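Local coordinates for protein aminotransferase, class III (Thermomicrobium roseum, PDB 6IO1) that probably transfers amino groups between amines and carbonyl compounds with pyridoxal 5'-phosphate, acting as a thermostable (S)-enantioselective omega-transaminase, at residues 375-387 / 419-431. Numbering follows the deposited sequence.
Sequences GKGLMLLVEVVRD and PDGIVMAPPLTIS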
# COMPACT_ATOMS: atom_id res chain seq x y z
N GLY B 375 -11.18 -8.40 -26.25
CA GLY B 375 -10.66 -9.13 -25.11
C GLY B 375 -9.33 -9.79 -25.40
O GLY B 375 -8.99 -10.07 -26.56
N LYS B 376 -8.59 -10.03 -24.33
CA LYS B 376 -7.37 -10.82 -24.35
C LYS B 376 -7.39 -11.74 -23.13
O LYS B 376 -7.50 -11.26 -22.00
CB LYS B 376 -6.12 -9.94 -24.34
CG LYS B 376 -4.83 -10.72 -24.42
CD LYS B 376 -4.73 -11.51 -25.71
CE LYS B 376 -3.44 -12.32 -25.76
NZ LYS B 376 -3.41 -13.24 -26.93
N GLY B 377 -7.30 -13.04 -23.37
CA GLY B 377 -7.40 -13.98 -22.27
C GLY B 377 -8.73 -13.82 -21.58
O GLY B 377 -9.79 -13.78 -22.23
N LEU B 378 -8.71 -13.69 -20.26
CA LEU B 378 -9.92 -13.52 -19.49
C LEU B 378 -10.29 -12.05 -19.28
O LEU B 378 -11.24 -11.77 -18.54
CB LEU B 378 -9.80 -14.23 -18.14
CG LEU B 378 -10.25 -15.69 -18.20
CD1 LEU B 378 -10.27 -16.29 -16.82
CD2 LEU B 378 -11.62 -15.80 -18.85
N MET B 379 -9.57 -11.12 -19.90
CA MET B 379 -9.92 -9.71 -19.83
C MET B 379 -10.83 -9.38 -21.01
O MET B 379 -10.41 -9.49 -22.16
CB MET B 379 -8.66 -8.84 -19.87
CG MET B 379 -7.61 -9.21 -18.84
SD MET B 379 -6.06 -8.31 -19.07
CE MET B 379 -6.66 -6.62 -19.08
N LEU B 380 -12.07 -8.98 -20.73
CA LEU B 380 -13.02 -8.74 -21.81
C LEU B 380 -13.80 -7.46 -21.55
O LEU B 380 -14.04 -7.08 -20.40
CB LEU B 380 -13.98 -9.92 -21.99
CG LEU B 380 -13.33 -11.26 -22.34
CD1 LEU B 380 -13.37 -12.21 -21.16
CD2 LEU B 380 -13.98 -11.88 -23.57
N LEU B 381 -14.22 -6.81 -22.63
CA LEU B 381 -14.99 -5.58 -22.55
C LEU B 381 -16.00 -5.51 -23.69
O LEU B 381 -15.67 -5.82 -24.85
CB LEU B 381 -14.09 -4.34 -22.58
CG LEU B 381 -14.75 -3.00 -22.21
CD1 LEU B 381 -13.79 -2.13 -21.43
CD2 LEU B 381 -15.23 -2.26 -23.45
N VAL B 382 -17.22 -5.11 -23.34
CA VAL B 382 -18.28 -4.78 -24.28
C VAL B 382 -18.47 -3.27 -24.21
O VAL B 382 -18.96 -2.75 -23.20
CB VAL B 382 -19.59 -5.51 -23.93
CG1 VAL B 382 -20.70 -5.10 -24.89
CG2 VAL B 382 -19.38 -7.02 -23.95
N GLU B 383 -18.06 -2.56 -25.26
CA GLU B 383 -18.19 -1.12 -25.34
C GLU B 383 -19.57 -0.77 -25.89
O GLU B 383 -19.93 -1.20 -26.99
CB GLU B 383 -17.10 -0.52 -26.22
CG GLU B 383 -17.23 0.99 -26.43
CD GLU B 383 -15.93 1.63 -26.88
OE1 GLU B 383 -14.88 0.96 -26.84
OE2 GLU B 383 -15.97 2.81 -27.29
N VAL B 384 -20.33 0.00 -25.12
CA VAL B 384 -21.71 0.34 -25.46
C VAL B 384 -21.74 1.74 -26.06
O VAL B 384 -21.11 2.67 -25.54
CB VAL B 384 -22.62 0.25 -24.22
CG1 VAL B 384 -24.00 0.83 -24.53
CG2 VAL B 384 -22.73 -1.19 -23.76
N VAL B 385 -22.47 1.89 -27.17
CA VAL B 385 -22.61 3.15 -27.88
C VAL B 385 -24.09 3.33 -28.21
O VAL B 385 -24.85 2.37 -28.29
CB VAL B 385 -21.77 3.22 -29.17
CG1 VAL B 385 -20.28 3.21 -28.84
CG2 VAL B 385 -22.12 2.07 -30.10
N ARG B 386 -24.49 4.59 -28.38
CA ARG B 386 -25.87 4.87 -28.77
C ARG B 386 -26.15 4.34 -30.17
O ARG B 386 -27.26 3.86 -30.45
CB ARG B 386 -26.15 6.37 -28.69
CG ARG B 386 -25.85 6.99 -27.34
CD ARG B 386 -26.42 8.40 -27.24
NE ARG B 386 -27.85 8.41 -26.98
CZ ARG B 386 -28.59 9.52 -26.92
NH1 ARG B 386 -28.03 10.70 -27.11
NH2 ARG B 386 -29.89 9.43 -26.67
N ASP B 387 -25.17 4.44 -31.07
CA ASP B 387 -25.34 4.05 -32.46
C ASP B 387 -24.01 3.54 -32.99
O ASP B 387 -22.96 4.14 -32.73
CB ASP B 387 -25.84 5.23 -33.30
CG ASP B 387 -25.97 4.89 -34.77
OD1 ASP B 387 -26.86 4.08 -35.11
OD2 ASP B 387 -25.20 5.43 -35.58
N PRO B 419 -19.62 3.98 -17.73
CA PRO B 419 -20.28 4.72 -18.81
C PRO B 419 -19.91 4.21 -20.20
O PRO B 419 -20.62 4.52 -21.16
CB PRO B 419 -19.81 6.16 -18.60
CG PRO B 419 -19.50 6.24 -17.15
CD PRO B 419 -18.96 4.89 -16.78
N ASP B 420 -18.83 3.45 -20.32
CA ASP B 420 -18.40 2.91 -21.60
C ASP B 420 -18.92 1.50 -21.85
O ASP B 420 -18.85 1.03 -22.99
CB ASP B 420 -16.87 2.90 -21.68
CG ASP B 420 -16.26 4.19 -21.15
OD1 ASP B 420 -16.71 5.27 -21.59
OD2 ASP B 420 -15.35 4.13 -20.30
N GLY B 421 -19.46 0.82 -20.84
CA GLY B 421 -19.95 -0.52 -21.06
C GLY B 421 -19.71 -1.50 -19.93
O GLY B 421 -19.79 -1.14 -18.75
N ILE B 422 -19.42 -2.75 -20.28
CA ILE B 422 -19.29 -3.84 -19.31
C ILE B 422 -17.90 -4.45 -19.42
O ILE B 422 -17.44 -4.76 -20.52
CB ILE B 422 -20.38 -4.91 -19.51
CG1 ILE B 422 -21.76 -4.32 -19.26
CG2 ILE B 422 -20.13 -6.10 -18.60
CD1 ILE B 422 -22.90 -5.30 -19.44
N VAL B 423 -17.23 -4.58 -18.27
CA VAL B 423 -15.85 -5.16 -18.22
C VAL B 423 -15.92 -6.46 -17.41
O VAL B 423 -16.46 -6.43 -16.29
CB VAL B 423 -14.85 -4.16 -17.59
CG1 VAL B 423 -13.44 -4.72 -17.58
CG2 VAL B 423 -14.90 -2.81 -18.28
N MET B 424 -15.38 -7.55 -17.97
CA MET B 424 -15.42 -8.86 -17.28
C MET B 424 -14.01 -9.42 -17.08
O MET B 424 -13.23 -9.46 -18.06
CB MET B 424 -16.23 -9.87 -18.11
CG MET B 424 -17.71 -9.54 -18.17
SD MET B 424 -18.53 -10.32 -19.58
CE MET B 424 -17.90 -9.31 -20.92
N ALA B 425 -13.70 -9.83 -15.84
CA ALA B 425 -12.42 -10.45 -15.50
C ALA B 425 -12.68 -11.63 -14.58
O ALA B 425 -12.35 -11.61 -13.39
CB ALA B 425 -11.49 -9.43 -14.84
N PRO B 426 -13.28 -12.73 -15.10
CA PRO B 426 -13.64 -13.90 -14.29
C PRO B 426 -12.46 -14.73 -13.77
O PRO B 426 -11.38 -14.62 -14.31
CB PRO B 426 -14.50 -14.74 -15.24
CG PRO B 426 -13.99 -14.37 -16.61
CD PRO B 426 -13.64 -12.90 -16.51
N PRO B 427 -12.66 -15.56 -12.71
CA PRO B 427 -11.58 -16.39 -12.16
C PRO B 427 -11.06 -17.36 -13.24
O PRO B 427 -11.86 -17.88 -14.00
CB PRO B 427 -12.28 -17.18 -11.04
CG PRO B 427 -13.47 -16.33 -10.67
CD PRO B 427 -13.91 -15.71 -11.98
N LEU B 428 -9.75 -17.58 -13.25
CA LEU B 428 -9.11 -18.41 -14.27
C LEU B 428 -9.68 -19.82 -14.34
O LEU B 428 -9.40 -20.53 -15.31
CB LEU B 428 -7.60 -18.48 -14.04
CG LEU B 428 -6.82 -17.17 -13.85
CD1 LEU B 428 -5.32 -17.44 -13.94
CD2 LEU B 428 -7.24 -16.11 -14.85
N THR B 429 -10.45 -20.24 -13.34
CA THR B 429 -11.01 -21.59 -13.29
C THR B 429 -12.38 -21.70 -13.94
O THR B 429 -12.99 -22.78 -13.88
CB THR B 429 -11.09 -22.07 -11.84
OG1 THR B 429 -11.92 -21.17 -11.09
CG2 THR B 429 -9.71 -22.11 -11.22
N ILE B 430 -12.89 -20.62 -14.54
CA ILE B 430 -14.27 -20.61 -15.03
C ILE B 430 -14.46 -21.69 -16.09
O ILE B 430 -13.66 -21.84 -17.01
CB ILE B 430 -14.64 -19.21 -15.55
CG1 ILE B 430 -16.14 -19.13 -15.84
CG2 ILE B 430 -13.82 -18.84 -16.78
CD1 ILE B 430 -16.66 -17.71 -15.98
N SER B 431 -15.51 -22.48 -15.91
CA SER B 431 -15.87 -23.53 -16.85
C SER B 431 -16.76 -23.00 -17.98
O SER B 431 -17.18 -21.84 -17.99
CB SER B 431 -16.60 -24.66 -16.13
OG SER B 431 -17.94 -24.29 -15.81
O HOH W 1 -21.99 4.70 -23.71
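L378 pushes its isobutyl group into a hollow walled by P426, L428 and I430, a worked example of a knob closing one end of an antiparallel strand pair. One methyl, CD2, lies 3.6 Å from CG of the P426 ring; the other, CD1, reaches between the carbonyl O of P426 and the backbone of L428, with L428 CD2 also 3.6 Å away. L378 sits in the type II' turn K376 to M379, which joins strands 370-376 and 379-384 as a hairpin, and points toward 419-431.

Beyond the knob, strands 379-384 and 421-424 run side by side, their axes 4.7 Å apart. L380 and M424 trade two backbone hydrogen bonds, as do V382 and I422, and V384 N adds a straight bond of 2.8 Å to D420 O. On the face bearing L380, V382, I422 and M424, the bend at chi3 (-73°) swings CE of M424 into the notch between L380 CB and V382 CG2; helices 346-361 and 432-450 close over this methionine. On the other face L381 and V423 form a non-hydrogen-bonded pair, where CD1 of L381 presses tightly on V423 CG2 at 3.4 Å. G421 supplies the flat spot of the interface: its bare CA makes a CA-H...O contact of 3.2 Å with V382 O, and V384 CG2 rests alongside.

The extended side chain of E383 carries its carboxylate to salt bridges with R374 and R191 and a hydrogen bond with Y188 OH. Five cross-strand N-H...O bonds satisfy the backbone along the ladder while nearly all touching side chains are apolar, a chemistry that implies a buried, mainly apolar seam between strands 370-376 and 413-418 of the mixed sheet, with one water bridging V384 O and P419 O at its end.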